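Local atomic coordinates of 3-ketosteroid-delta4-5alpha-dehydrogenase (Rhodococcus jostii, PDB entry 4AT2), a protein that catalyses the FAD-dependent dehydrogenation of 3-ketosteroids, introducing the delta-4 double bond, a step in bacterial steroid catabolism. Residues Ile27-Trp38 with Gln226-Val237. Numbering follows the deposited sequence.
Sequences IRPRSATTVTEW and QTLVTDDTGRVV
R30 and V229 lie side by side where two strands far apart in sequence run parallel, and the bonds alternate as such pairing requires: R30 N gives its hydrogen to L228 O at 2.9 Å, R30 O takes one from T230 N, and A32 N returns to T230 O. Followed outward, the R30 side chain soon leaves its neighbour strand. CB still lies 4.1 Å from T227 OG1; with CG anti to the backbone N (chi1 171°) and a bend at chi2, the chain then turns back over its own segment. There NE hydrogen-bonds T34 OG1 at 2.8 Å in the guanidinium plane, NH2 hydrogen-bonds T34 O from above that carbonyl's plane, V35 CG2 lies over one face, offset toward the rim, and NH1 makes a salt bridge with E247. Strand 30-31 is an outermost strand of a five-stranded mixed sheet, paired with 223-230, whose antiparallel neighbour is 236-243. A methionine in place of R30 would probably leave E247 without its cationic mate and T34 without its side-on grip. V229 CG1 packs 3.6 Å from A32 CA and 3.8 Å from W38 CH2, at the ring edge, while V35 CG1 sits over the ring's centre.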
loop_
_atom_site.group_PDB
_atom_site.type_symbol
_atom_site.label_atom_id
_atom_site.label_comp_id
_atom_site.label_asym_id
_atom_site.label_seq_id
_atom_site.Cartn_x
_atom_site.Cartn_y
_atom_site.Cartn_z
ATOM N N ILE A 27 22.419 -3.514 -13.451
ATOM C CA ILE A 27 22.008 -2.851 -12.168
ATOM C C ILE A 27 22.885 -3.275 -10.979
ATOM O O ILE A 27 22.997 -2.542 -9.988
ATOM C CB ILE A 27 20.513 -3.111 -11.850
ATOM C CG1 ILE A 27 19.942 -2.020 -10.946
ATOM C CG2 ILE A 27 20.324 -4.463 -11.186
ATOM C CD1 ILE A 27 19.610 -0.734 -11.669
ATOM N N ARG A 28 23.499 -4.453 -11.077
ATOM C CA ARG A 28 24.390 -4.950 -10.038
ATOM C C ARG A 28 25.580 -4.008 -9.947
ATOM O O ARG A 28 25.990 -3.449 -10.967
ATOM C CB ARG A 28 24.869 -6.372 -10.364
ATOM C CG ARG A 28 23.844 -7.456 -10.054
ATOM C CD ARG A 28 24.347 -8.841 -10.440
ATOM N NE ARG A 28 23.459 -9.912 -9.966
ATOM C CZ ARG A 28 23.539 -10.488 -8.766
ATOM N NH1 ARG A 28 24.467 -10.093 -7.899
ATOM N NH2 ARG A 28 22.693 -11.465 -8.425
ATOM N N PRO A 29 26.126 -3.810 -8.729
ATOM C CA PRO A 29 27.238 -2.878 -8.595
ATOM C C PRO A 29 28.462 -3.317 -9.389
ATOM O O PRO A 29 28.730 -4.510 -9.521
ATOM C CB PRO A 29 27.553 -2.921 -7.097
ATOM C CG PRO A 29 27.052 -4.250 -6.645
ATOM C CD PRO A 29 25.785 -4.427 -7.431
ATOM N N ARG A 30 29.187 -2.341 -9.902
ATOM C CA ARG A 30 30.432 -2.571 -10.609
ATOM C C ARG A 30 31.576 -2.477 -9.595
ATOM O O ARG A 30 31.611 -1.557 -8.783
ATOM C CB ARG A 30 30.557 -1.503 -11.694
ATOM C CG ARG A 30 31.890 -1.443 -12.410
ATOM C CD ARG A 30 31.891 -2.308 -13.654
ATOM N NE ARG A 30 33.091 -2.027 -14.431
ATOM C CZ ARG A 30 33.134 -1.204 -15.473
ATOM N NH1 ARG A 30 32.032 -0.587 -15.891
ATOM N NH2 ARG A 30 34.285 -1.006 -16.096
ATOM N N SER A 31 32.502 -3.437 -9.620
ATOM C CA SER A 31 33.674 -3.382 -8.739
ATOM C C SER A 31 34.642 -2.290 -9.199
ATOM O O SER A 31 34.976 -2.220 -10.381
ATOM C CB SER A 31 34.395 -4.738 -8.711
ATOM O OG SER A 31 35.647 -4.636 -8.043
ATOM N N ALA A 32 35.103 -1.462 -8.262
ATOM C CA ALA A 32 36.021 -0.361 -8.577
ATOM C C ALA A 32 37.307 -0.865 -9.232
ATOM O O ALA A 32 37.894 -0.179 -10.060
ATOM C CB ALA A 32 36.346 0.451 -7.330
ATOM N N THR A 33 37.729 -2.072 -8.866
ATOM C CA THR A 33 38.965 -2.640 -9.420
ATOM C C THR A 33 38.852 -2.888 -10.926
ATOM O O THR A 33 39.869 -2.946 -11.622
ATOM C CB THR A 33 39.380 -3.936 -8.696
ATOM O OG1 THR A 33 38.402 -4.955 -8.929
ATOM C CG2 THR A 33 39.519 -3.694 -7.205
ATOM N N THR A 34 37.621 -3.017 -11.425
ATOM C CA THR A 34 37.375 -3.279 -12.849
ATOM C C THR A 34 37.234 -2.006 -13.684
ATOM O O THR A 34 37.067 -2.073 -14.905
ATOM C CB THR A 34 36.134 -4.176 -13.079
ATOM O OG1 THR A 34 34.927 -3.434 -12.827
ATOM C CG2 THR A 34 36.181 -5.419 -12.189
ATOM N N VAL A 35 37.273 -0.849 -13.028
ATOM C CA VAL A 35 37.215 0.421 -13.748
ATOM C C VAL A 35 38.623 0.808 -14.184
ATOM O O VAL A 35 39.471 1.133 -13.354
ATOM C CB VAL A 35 36.568 1.538 -12.906
ATOM C CG1 VAL A 35 36.615 2.867 -13.649
ATOM C CG2 VAL A 35 35.136 1.165 -12.565
ATOM N N THR A 36 38.861 0.763 -15.491
ATOM C CA THR A 36 40.208 0.956 -16.027
ATOM C C THR A 36 40.613 2.427 -16.039
ATOM O O THR A 36 41.779 2.756 -15.798
ATOM C CB THR A 36 40.371 0.334 -17.433
ATOM O OG1 THR A 36 39.520 1.011 -18.367
ATOM C CG2 THR A 36 40.013 -1.153 -17.408
ATOM N N GLU A 37 39.651 3.305 -16.320
ATOM C CA GLU A 37 39.876 4.744 -16.220
ATOM C C GLU A 37 38.593 5.477 -15.853
ATOM O O GLU A 37 37.494 5.057 -16.226
ATOM C CB GLU A 37 40.482 5.318 -17.510
ATOM C CG GLU A 37 39.514 5.461 -18.676
ATOM C CD GLU A 37 40.049 6.373 -19.765
ATOM O OE1 GLU A 37 41.053 6.006 -20.412
ATOM O OE2 GLU A 37 39.463 7.461 -19.973
ATOM N N TRP A 38 38.748 6.569 -15.113
ATOM C CA TRP A 38 37.626 7.413 -14.728
ATOM C C TRP A 38 37.515 8.536 -15.709
ATOM O O TRP A 38 38.474 9.282 -15.919
ATOM C CB TRP A 38 37.839 7.951 -13.322
ATOM C CG TRP A 38 37.866 6.873 -12.263
ATOM C CD1 TRP A 38 38.981 6.337 -11.617
ATOM C CD2 TRP A 38 36.717 6.166 -11.682
ATOM N NE1 TRP A 38 38.607 5.377 -10.704
ATOM C CE2 TRP A 38 37.266 5.224 -10.694
ATOM C CE3 TRP A 38 35.341 6.211 -11.876
ATOM C CZ2 TRP A 38 36.454 4.383 -9.951
ATOM C CZ3 TRP A 38 34.534 5.359 -11.116
ATOM C CH2 TRP A 38 35.077 4.469 -10.174
ATOM N N GLN A 226 23.541 4.606 -14.573
ATOM C CA GLN A 226 23.081 3.227 -14.735
ATOM C C GLN A 226 23.312 2.341 -13.516
ATOM O O GLN A 226 22.453 1.531 -13.169
ATOM C CB GLN A 226 23.779 2.574 -15.931
ATOM C CG GLN A 226 23.372 3.126 -17.288
ATOM C CD GLN A 226 24.343 2.711 -18.373
ATOM O OE1 GLN A 226 23.952 2.443 -19.510
ATOM N NE2 GLN A 226 25.616 2.648 -18.026
ATOM N N THR A 227 24.494 2.443 -12.902
ATOM C CA THR A 227 24.896 1.530 -11.817
ATOM C C THR A 227 25.868 2.219 -10.857
ATOM O O THR A 227 26.595 3.125 -11.267
ATOM C CB THR A 227 25.603 0.252 -12.353
ATOM O OG1 THR A 227 27.008 0.485 -12.482
ATOM C CG2 THR A 227 25.069 -0.190 -13.711
ATOM N N LEU A 228 25.921 1.750 -9.614
ATOM C CA LEU A 228 26.873 2.263 -8.641
ATOM C C LEU A 228 28.161 1.461 -8.720
ATOM O O LEU A 228 28.136 0.275 -9.046
ATOM C CB LEU A 228 26.288 2.164 -7.234
ATOM C CG LEU A 228 25.003 2.996 -7.051
ATOM C CD1 LEU A 228 24.248 2.615 -5.786
ATOM C CD2 LEU A 228 25.311 4.487 -7.035
ATOM N N VAL A 229 29.278 2.121 -8.419
ATOM C CA VAL A 229 30.566 1.459 -8.318
ATOM C C VAL A 229 30.915 1.341 -6.835
ATOM O O VAL A 229 30.811 2.319 -6.095
ATOM C CB VAL A 229 31.676 2.258 -9.026
ATOM C CG1 VAL A 229 33.010 1.528 -8.916
ATOM C CG2 VAL A 229 31.316 2.486 -10.487
ATOM N N THR A 230 31.311 0.144 -6.406
ATOM C CA THR A 230 31.674 -0.075 -5.006
ATOM C C THR A 230 33.103 -0.608 -4.880
ATOM O O THR A 230 33.577 -1.299 -5.771
ATOM C CB THR A 230 30.706 -1.051 -4.290
ATOM O OG1 THR A 230 30.675 -2.304 -4.985
ATOM C CG2 THR A 230 29.300 -0.473 -4.226
ATOM N N ASP A 231 33.787 -0.282 -3.786
ATOM C CA ASP A 231 35.085 -0.925 -3.522
ATOM C C ASP A 231 34.879 -2.217 -2.721
ATOM O O ASP A 231 33.737 -2.617 -2.476
ATOM C CB ASP A 231 36.091 0.038 -2.861
ATOM C CG ASP A 231 35.689 0.458 -1.453
ATOM O OD1 ASP A 231 34.883 -0.225 -0.796
ATOM O OD2 ASP A 231 36.211 1.486 -0.992
ATOM N N ASP A 232 35.966 -2.868 -2.313
ATOM C CA ASP A 232 35.846 -4.182 -1.665
ATOM C C ASP A 232 35.291 -4.134 -0.232
ATOM O O ASP A 232 35.012 -5.178 0.361
ATOM C CB ASP A 232 37.153 -4.997 -1.756
ATOM C CG ASP A 232 38.345 -4.308 -1.110
ATOM O OD1 ASP A 232 38.178 -3.347 -0.321
ATOM O OD2 ASP A 232 39.485 -4.757 -1.391
ATOM N N THR A 233 35.121 -2.931 0.308
ATOM C CA THR A 233 34.471 -2.755 1.613
ATOM C C THR A 233 32.970 -2.530 1.455
ATOM O O THR A 233 32.230 -2.513 2.443
ATOM C CB THR A 233 35.062 -1.570 2.412
ATOM O OG1 THR A 233 34.577 -0.329 1.871
ATOM C CG2 THR A 233 36.592 -1.588 2.382
ATOM N N GLY A 234 32.523 -2.358 0.210
ATOM C CA GLY A 234 31.114 -2.080 -0.063
ATOM C C GLY A 234 30.791 -0.591 -0.116
ATOM O O GLY A 234 29.638 -0.211 -0.308
ATOM N N ARG A 235 31.801 0.255 0.059
ATOM C CA ARG A 235 31.626 1.704 -0.060
ATOM C C ARG A 235 31.313 2.103 -1.511
ATOM O O ARG A 235 31.943 1.604 -2.446
ATOM C CB ARG A 235 32.893 2.437 0.406
ATOM C CG ARG A 235 32.781 3.949 0.286
ATOM C CD ARG A 235 34.046 4.727 0.615
ATOM N NE ARG A 235 33.727 6.151 0.486
ATOM C CZ ARG A 235 33.179 6.890 1.451
ATOM N NH1 ARG A 235 32.938 6.377 2.654
ATOM N NH2 ARG A 235 32.883 8.156 1.221
ATOM N N VAL A 236 30.356 3.012 -1.689
ATOM C CA VAL A 236 30.061 3.555 -3.010
ATOM C C VAL A 236 31.124 4.601 -3.319
ATOM O O VAL A 236 31.279 5.572 -2.575
ATOM C CB VAL A 236 28.648 4.173 -3.072
ATOM C CG1 VAL A 236 28.421 4.884 -4.395
ATOM C CG2 VAL A 236 27.598 3.087 -2.874
ATOM N N VAL A 237 31.851 4.394 -4.417
ATOM C CA VAL A 237 33.008 5.229 -4.756
ATOM C C VAL A 237 32.866 5.881 -6.132
ATOM O O VAL A 237 33.788 6.531 -6.622
ATOM C CB VAL A 237 34.327 4.422 -4.698
ATOM C CG1 VAL A 237 34.589 3.940 -3.274
ATOM C CG2 VAL A 237 34.297 3.275 -5.702
HETATM O O HOH W 1 24.027 -0.366 -8.486
HETATM O O HOH W 2 35.547 -4.167 -5.398
#